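Local coordinates for Lmo0651 protein (Listeria monocytogenes serovar 1/2a, PDB 6EP3) that controls expression of the Listeria Agr system and mediates virulence, probably as a DNA-binding transcription factor of the GntR family, at residues S61-E64 and A68-N71; E85-F90 and K154-Q159; C139-A144 and Y148-V153. All blocks are in the same frame, centred on the assembly; numbering follows the deposited sequence.

Contact 1: S61-E64 and A68-N71; sequences SYHE and AVLN
The Y62 ring turns an edge to the neighbouring strand, its CD2 lying 4.0 Å from A68 N near the ring plane, while one face takes the backbone N of E64 over its rim. The imidazole of H63 meets V69 obliquely, ND1 being 4.0 Å from V69 CG2. The third flat group is the carboxamide of N71, which meets S61. The two strands, 60-63 and 67-70, form the antiparallel β-hairpin that is the wing of the winged helix-turn-helix fold of GntR regulators, a domain that probably binds DNA.

S61 and V69 are a hydrogen-bonded pair, and its two backbone bonds, S61 N to V69 O (2.6 Å) and V69 N to S61 O (2.5 Å), are both short. Y62 and A68 follow as a non-hydrogen-bonded pair, with CA atoms 3.9 Å apart and side chains on the sheet face opposite to those of S61 and V69. A68 also packs against L31 and V60, within the domain. Beyond the last strand residue, N71 sets CG anti to its own carbonyl carbon (chi1 -64°), which brings the amide back to S61. There ND2 serves two acceptors: G58 O, in the chain just before the first strand, and S61 OG, 2.8 Å away and only 3° out of the N71 amide plane.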
# COMPACT_ATOMS: atom_id res chain seq x y z
N SER B 61 -4.15 -10.34 10.34
CA SER B 61 -2.77 -10.82 10.26
C SER B 61 -2.75 -12.27 10.72
O SER B 61 -3.22 -12.58 11.82
CB SER B 61 -1.83 -9.98 11.12
OG SER B 61 -1.55 -8.73 10.51
N TYR B 62 -2.23 -13.15 9.87
CA TYR B 62 -2.05 -14.55 10.24
C TYR B 62 -0.64 -14.75 10.77
O TYR B 62 0.33 -14.27 10.16
CB TYR B 62 -2.32 -15.48 9.05
CG TYR B 62 -1.61 -16.81 9.16
CD1 TYR B 62 -0.37 -17.02 8.57
CD2 TYR B 62 -2.18 -17.85 9.88
CE1 TYR B 62 0.28 -18.24 8.68
CE2 TYR B 62 -1.54 -19.07 10.00
CZ TYR B 62 -0.31 -19.26 9.40
OH TYR B 62 0.33 -20.48 9.51
N HIS B 63 -0.53 -15.46 11.88
CA HIS B 63 0.76 -15.76 12.49
C HIS B 63 1.00 -17.26 12.42
O HIS B 63 0.07 -18.06 12.57
CB HIS B 63 0.79 -15.30 13.95
CG HIS B 63 0.86 -13.81 14.11
ND1 HIS B 63 0.66 -13.19 15.32
CD2 HIS B 63 1.11 -12.83 13.21
CE1 HIS B 63 0.78 -11.88 15.16
NE2 HIS B 63 1.05 -11.64 13.89
N GLU B 64 2.26 -17.64 12.18
CA GLU B 64 2.61 -19.06 12.13
C GLU B 64 2.38 -19.75 13.46
O GLU B 64 2.25 -20.98 13.50
CB GLU B 64 4.07 -19.22 11.69
CG GLU B 64 4.46 -20.64 11.30
CD GLU B 64 5.30 -21.34 12.35
OE1 GLU B 64 6.10 -22.23 11.99
OE2 GLU B 64 5.17 -20.99 13.54
N ALA B 68 -5.09 -16.88 12.51
CA ALA B 68 -5.37 -15.54 12.01
C ALA B 68 -5.75 -14.64 13.17
O ALA B 68 -6.60 -14.99 13.99
CB ALA B 68 -6.49 -15.57 10.96
N VAL B 69 -5.11 -13.47 13.24
CA VAL B 69 -5.35 -12.49 14.29
C VAL B 69 -5.85 -11.21 13.64
O VAL B 69 -5.45 -10.85 12.53
CB VAL B 69 -4.08 -12.21 15.13
CG1 VAL B 69 -4.44 -11.55 16.44
CG2 VAL B 69 -3.31 -13.51 15.36
N LEU B 70 -6.73 -10.51 14.35
CA LEU B 70 -7.33 -9.28 13.84
C LEU B 70 -6.54 -8.08 14.33
O LEU B 70 -6.20 -8.00 15.52
CB LEU B 70 -8.80 -9.17 14.26
CG LEU B 70 -9.43 -7.80 14.01
CD1 LEU B 70 -9.76 -7.65 12.53
CD2 LEU B 70 -10.68 -7.62 14.86
N ASN B 71 -6.24 -7.16 13.42
CA ASN B 71 -5.40 -6.01 13.71
C ASN B 71 -6.22 -4.86 14.27
O ASN B 71 -7.46 -4.86 14.24
CB ASN B 71 -4.65 -5.57 12.46
CG ASN B 71 -3.68 -6.62 11.97
OD1 ASN B 71 -3.03 -7.31 12.76
ND2 ASN B 71 -3.57 -6.75 10.65

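Contact 2: E85-F90 and K154-Q159; sequences ETIEIF and KQIFFQ
T86, whose methyl packs on I156, carries on its other branch a hydroxyl OG1 gripped from two sources: Q149 NE2 of the second subunit by a hydrogen bond and, weakly, Q82 O one helical turn earlier. That hydroxyl is thus tied to the dimer interface, while CG2, lying anti to the backbone N, faces I156 CD1 at 3.6 Å. The two side chains meet at a slant.

The axes of 85-90 and 154-159, on helices 77-101 and 147-163 of the all-helical FCD domain, approach to 10.9 Å with N-to-C directions 152° apart, roughly antiparallel. The wide spacing is bridged by branched and aromatic side chains. I87 and I156 lie alongside each other, pointing opposite ways, and the extended chain of I87 (chi2 169°) carries its CD1 to I156 CG2 at 3.7 Å and to F157 CE1 at 3.6 Å. The F157 ring, in turn, stacks with H134 of helix 126-142, and I137 from that helix touches both I87 and F157.

No hydrogen bond passes between the two segments, so they are held together here by apolar contact alone, and the one buried hydroxyl finds its main partner across the dimer.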
# COMPACT_ATOMS: atom_id res chain seq x y z
N GLU B 85 -2.12 12.24 5.28
CA GLU B 85 -0.77 12.65 4.92
C GLU B 85 -0.20 11.74 3.84
O GLU B 85 0.45 12.21 2.89
CB GLU B 85 0.13 12.66 6.15
CG GLU B 85 -0.25 13.70 7.19
CD GLU B 85 0.56 13.57 8.47
OE1 GLU B 85 0.53 14.52 9.28
OE2 GLU B 85 1.22 12.53 8.67
N THR B 86 -0.44 10.43 3.96
CA THR B 86 -0.02 9.52 2.89
C THR B 86 -0.68 9.90 1.57
O THR B 86 -0.01 10.02 0.53
CB THR B 86 -0.34 8.08 3.28
OG1 THR B 86 0.38 7.73 4.46
CG2 THR B 86 0.02 7.13 2.14
N ILE B 87 -2.00 10.12 1.61
CA ILE B 87 -2.73 10.51 0.40
C ILE B 87 -2.13 11.77 -0.20
O ILE B 87 -1.94 11.86 -1.42
CB ILE B 87 -4.22 10.69 0.73
CG1 ILE B 87 -4.85 9.34 1.11
CG2 ILE B 87 -4.96 11.31 -0.45
CD1 ILE B 87 -6.22 9.46 1.70
N GLU B 88 -1.79 12.74 0.64
CA GLU B 88 -1.37 14.05 0.14
C GLU B 88 0.04 14.02 -0.43
O GLU B 88 0.31 14.68 -1.43
CB GLU B 88 -1.47 15.09 1.25
CG GLU B 88 -1.00 16.48 0.83
CD GLU B 88 -1.05 17.49 1.96
OE1 GLU B 88 -1.44 17.11 3.09
OE2 GLU B 88 -0.71 18.67 1.72
N ILE B 89 0.94 13.24 0.17
CA ILE B 89 2.24 13.07 -0.47
C ILE B 89 2.07 12.42 -1.84
O ILE B 89 2.70 12.84 -2.82
CB ILE B 89 3.24 12.32 0.44
CG1 ILE B 89 2.93 10.83 0.56
CG2 ILE B 89 3.29 12.97 1.82
CD1 ILE B 89 3.95 10.09 1.38
N PHE B 90 1.19 11.41 -1.93
CA PHE B 90 0.95 10.79 -3.24
C PHE B 90 0.40 11.80 -4.25
O PHE B 90 0.85 11.84 -5.40
CB PHE B 90 -0.00 9.61 -3.09
CG PHE B 90 0.68 8.33 -2.73
CD1 PHE B 90 1.83 7.93 -3.40
CD2 PHE B 90 0.19 7.52 -1.72
CE1 PHE B 90 2.47 6.75 -3.07
CE2 PHE B 90 0.82 6.34 -1.39
CZ PHE B 90 1.97 5.95 -2.07
N LYS B 154 -6.45 3.36 -2.97
CA LYS B 154 -7.76 2.72 -2.90
C LYS B 154 -7.92 1.93 -1.61
O LYS B 154 -8.98 1.96 -0.98
CB LYS B 154 -7.96 1.80 -4.11
CG LYS B 154 -8.42 2.51 -5.38
CD LYS B 154 -8.63 1.51 -6.51
CE LYS B 154 -9.21 2.18 -7.75
NZ LYS B 154 -9.37 1.23 -8.89
N GLN B 155 -6.87 1.21 -1.21
CA GLN B 155 -6.91 0.48 0.05
C GLN B 155 -7.08 1.44 1.23
O GLN B 155 -7.84 1.16 2.17
CB GLN B 155 -5.64 -0.35 0.22
CG GLN B 155 -5.77 -1.78 -0.28
CD GLN B 155 -6.78 -2.59 0.50
OE1 GLN B 155 -7.49 -3.42 -0.06
NE2 GLN B 155 -6.84 -2.35 1.81
N ILE B 156 -6.37 2.57 1.19
CA ILE B 156 -6.52 3.59 2.23
C ILE B 156 -7.96 4.09 2.28
O ILE B 156 -8.53 4.27 3.37
CB ILE B 156 -5.54 4.74 1.99
CG1 ILE B 156 -4.10 4.31 2.29
CG2 ILE B 156 -5.94 5.95 2.82
CD1 ILE B 156 -3.11 5.42 2.07
N PHE B 157 -8.55 4.37 1.12
CA PHE B 157 -9.92 4.87 1.07
C PHE B 157 -10.88 3.83 1.63
O PHE B 157 -11.84 4.17 2.34
CB PHE B 157 -10.31 5.22 -0.37
CG PHE B 157 -9.75 6.53 -0.85
CD1 PHE B 157 -9.58 7.59 0.02
CD2 PHE B 157 -9.41 6.70 -2.18
CE1 PHE B 157 -9.08 8.80 -0.42
CE2 PHE B 157 -8.91 7.91 -2.63
CZ PHE B 157 -8.74 8.96 -1.75
N PHE B 158 -10.65 2.56 1.31
CA PHE B 158 -11.47 1.49 1.87
C PHE B 158 -11.41 1.51 3.39
O PHE B 158 -12.45 1.46 4.07
CB PHE B 158 -10.99 0.14 1.34
CG PHE B 158 -11.74 -1.03 1.90
CD1 PHE B 158 -11.29 -1.68 3.04
CD2 PHE B 158 -12.90 -1.48 1.29
CE1 PHE B 158 -11.98 -2.76 3.56
CE2 PHE B 158 -13.59 -2.56 1.81
CZ PHE B 158 -13.14 -3.20 2.94
N GLN B 159 -10.20 1.59 3.94
CA GLN B 159 -10.04 1.58 5.39
C GLN B 159 -10.72 2.79 6.02
O GLN B 159 -11.38 2.67 7.05
CB GLN B 159 -8.56 1.53 5.75
CG GLN B 159 -7.89 0.19 5.45
CD GLN B 159 -7.30 -0.47 6.68
OE1 GLN B 159 -7.66 -0.14 7.81
NE2 GLN B 159 -6.37 -1.40 6.46

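Contact 3: C139-A144 and Y148-V153; sequences CLISFA and YQVRIV
I141 points its CB toward helix 147-163 and splits its two branches over that helix. CG2, the branch lying anti to the backbone N, looks toward the start of the facing segment, where Q149 CB is 4.2 Å away and V150 CG2 somewhat further. CG1 takes the other direction, anti to the carbonyl carbon (chi1 -63°), and the chain stays extended from there. At its tip CD1 meets V153 end to end, 3.4 Å from CG2 and 3.7 Å from CG1 of that valine; the first of these is tighter than a usual carbon-carbon contact. V91 of helix 77-101 packs on the same isoleucine.

The two segments belong to successive helices, 126-142 and 147-163, joined by a short turn into an antiparallel helical hairpin of the FCD domain. The contacts run in reverse order from the turn, A144 on Q149, S142 on V150 and I141 reaching on to V153. Nearest the turn, the A144 methyl lies 3.9 Å from Q149 OE1, at the end of a side chain stretched out beyond CG. The other amide atom, NE2, is hydrogen-bonded to T86 OG1 of the second subunit, which probably helps set the turn of the carboxamide. V150 CG2 then rests against the backbone of S142, 3.9 Å from CA.

With chi1 at 86°, the S142 hydroxyl folds back over its own helix and OG donates to C139 O at 2.8 Å, well to the side of that carbonyl (C=O...O angle 119°). The same oxygen receives a weak bond from F143 N and lies above the rim of the F143 ring. Further along, A144 N bonds to I141 O, and A144 O accepts from K97 NZ of helix 77-101.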
# COMPACT_ATOMS: atom_id res chain seq x y z
N CYS B 139 -8.08 10.22 -9.32
CA CYS B 139 -7.75 10.72 -10.65
C CYS B 139 -6.52 11.61 -10.59
O CYS B 139 -5.60 11.50 -11.43
CB CYS B 139 -8.97 11.47 -11.21
SG CYS B 139 -8.82 11.92 -12.92
N LEU B 140 -6.48 12.51 -9.61
CA LEU B 140 -5.27 13.30 -9.39
C LEU B 140 -4.04 12.41 -9.25
O LEU B 140 -3.00 12.68 -9.86
CB LEU B 140 -5.43 14.16 -8.13
CG LEU B 140 -6.30 15.40 -8.25
CD1 LEU B 140 -6.28 16.16 -6.94
CD2 LEU B 140 -5.80 16.27 -9.39
N ILE B 141 -4.16 11.33 -8.48
CA ILE B 141 -3.01 10.46 -8.25
C ILE B 141 -2.66 9.67 -9.51
O ILE B 141 -1.49 9.46 -9.82
CB ILE B 141 -3.29 9.52 -7.06
CG1 ILE B 141 -3.45 10.35 -5.79
CG2 ILE B 141 -2.15 8.51 -6.90
CD1 ILE B 141 -3.61 9.54 -4.56
N SER B 142 -3.68 9.25 -10.26
CA SER B 142 -3.45 8.53 -11.51
C SER B 142 -2.73 9.39 -12.52
O SER B 142 -2.12 8.87 -13.45
CB SER B 142 -4.78 8.06 -12.10
OG SER B 142 -5.36 9.09 -12.89
N PHE B 143 -2.79 10.72 -12.35
CA PHE B 143 -1.98 11.57 -13.22
C PHE B 143 -0.50 11.21 -13.18
O PHE B 143 0.24 11.57 -14.11
CB PHE B 143 -2.18 13.04 -12.85
CG PHE B 143 -3.52 13.60 -13.25
CD1 PHE B 143 -4.36 12.88 -14.09
CD2 PHE B 143 -3.94 14.84 -12.80
CE1 PHE B 143 -5.59 13.38 -14.46
CE2 PHE B 143 -5.16 15.35 -13.17
CZ PHE B 143 -6.00 14.62 -14.00
N ALA B 144 -0.03 10.50 -12.15
CA ALA B 144 1.35 10.05 -12.11
C ALA B 144 1.59 8.82 -12.98
O ALA B 144 2.75 8.46 -13.20
CB ALA B 144 1.79 9.74 -10.68
N TYR B 148 0.33 1.15 -8.98
CA TYR B 148 0.62 0.73 -7.62
C TYR B 148 0.14 1.78 -6.62
O TYR B 148 -0.50 1.45 -5.61
CB TYR B 148 2.12 0.47 -7.44
CG TYR B 148 2.66 -0.62 -8.34
CD1 TYR B 148 3.45 -0.30 -9.44
CD2 TYR B 148 2.39 -1.95 -8.08
CE1 TYR B 148 3.95 -1.30 -10.26
CE2 TYR B 148 2.88 -2.95 -8.90
CZ TYR B 148 3.66 -2.61 -9.99
OH TYR B 148 4.15 -3.60 -10.81
N GLN B 149 0.42 3.05 -6.90
CA GLN B 149 -0.01 4.12 -6.02
C GLN B 149 -1.53 4.23 -6.01
O GLN B 149 -2.13 4.48 -4.95
CB GLN B 149 0.62 5.44 -6.44
CG GLN B 149 2.14 5.43 -6.44
CD GLN B 149 2.73 6.76 -6.88
OE1 GLN B 149 2.02 7.62 -7.41
NE2 GLN B 149 4.03 6.94 -6.64
N VAL B 150 -2.16 4.04 -7.17
CA VAL B 150 -3.63 4.07 -7.20
C VAL B 150 -4.21 2.98 -6.31
O VAL B 150 -5.14 3.24 -5.52
CB VAL B 150 -4.14 3.96 -8.65
CG1 VAL B 150 -5.66 3.80 -8.67
CG2 VAL B 150 -3.71 5.18 -9.46
N ARG B 151 -3.68 1.76 -6.39
CA ARG B 151 -4.20 0.66 -5.57
C ARG B 151 -3.95 0.91 -4.09
O ARG B 151 -4.81 0.60 -3.25
CB ARG B 151 -3.56 -0.66 -5.99
CG ARG B 151 -3.89 -1.12 -7.40
CD ARG B 151 -3.25 -2.48 -7.69
NE ARG B 151 -2.00 -2.36 -8.44
CZ ARG B 151 -1.93 -2.29 -9.77
NH1 ARG B 151 -3.03 -2.31 -10.50
NH2 ARG B 151 -0.74 -2.19 -10.36
N ILE B 152 -2.78 1.45 -3.74
CA ILE B 152 -2.49 1.77 -2.35
C ILE B 152 -3.52 2.76 -1.80
O ILE B 152 -4.09 2.57 -0.72
CB ILE B 152 -1.06 2.31 -2.21
CG1 ILE B 152 -0.04 1.18 -2.39
CG2 ILE B 152 -0.87 3.03 -0.89
CD1 ILE B 152 1.36 1.68 -2.72
N VAL B 153 -3.77 3.83 -2.56
CA VAL B 153 -4.70 4.83 -2.07
C VAL B 153 -6.13 4.30 -2.07
O VAL B 153 -6.94 4.70 -1.23
CB VAL B 153 -4.57 6.12 -2.90
CG1 VAL B 153 -5.51 7.19 -2.37
CG2 VAL B 153 -3.13 6.60 -2.83

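How the contacts relate
From the N terminus, contact 1 comes first and closes a very short loop, the hairpin turn between strands 60-63 and 67-70 in the GntR-family region. Strand 67-70 then leads on to helix 77-101, and contacts 1 and 2 lie apart, with centres 23 Å from each other. Contact 2 closes a long, mainly helical excursion between 85-90 and 154-159; contact 3, with its own short connection between helices 126-142 and 147-163, falls wholly within that excursion. Both share helix 147-163 and sit side by side, F90 packing on V153, Q149, I152 and I141. Together they tie helices 77-101, 126-142 and 147-163 into one FCD core, and both reach the second subunit.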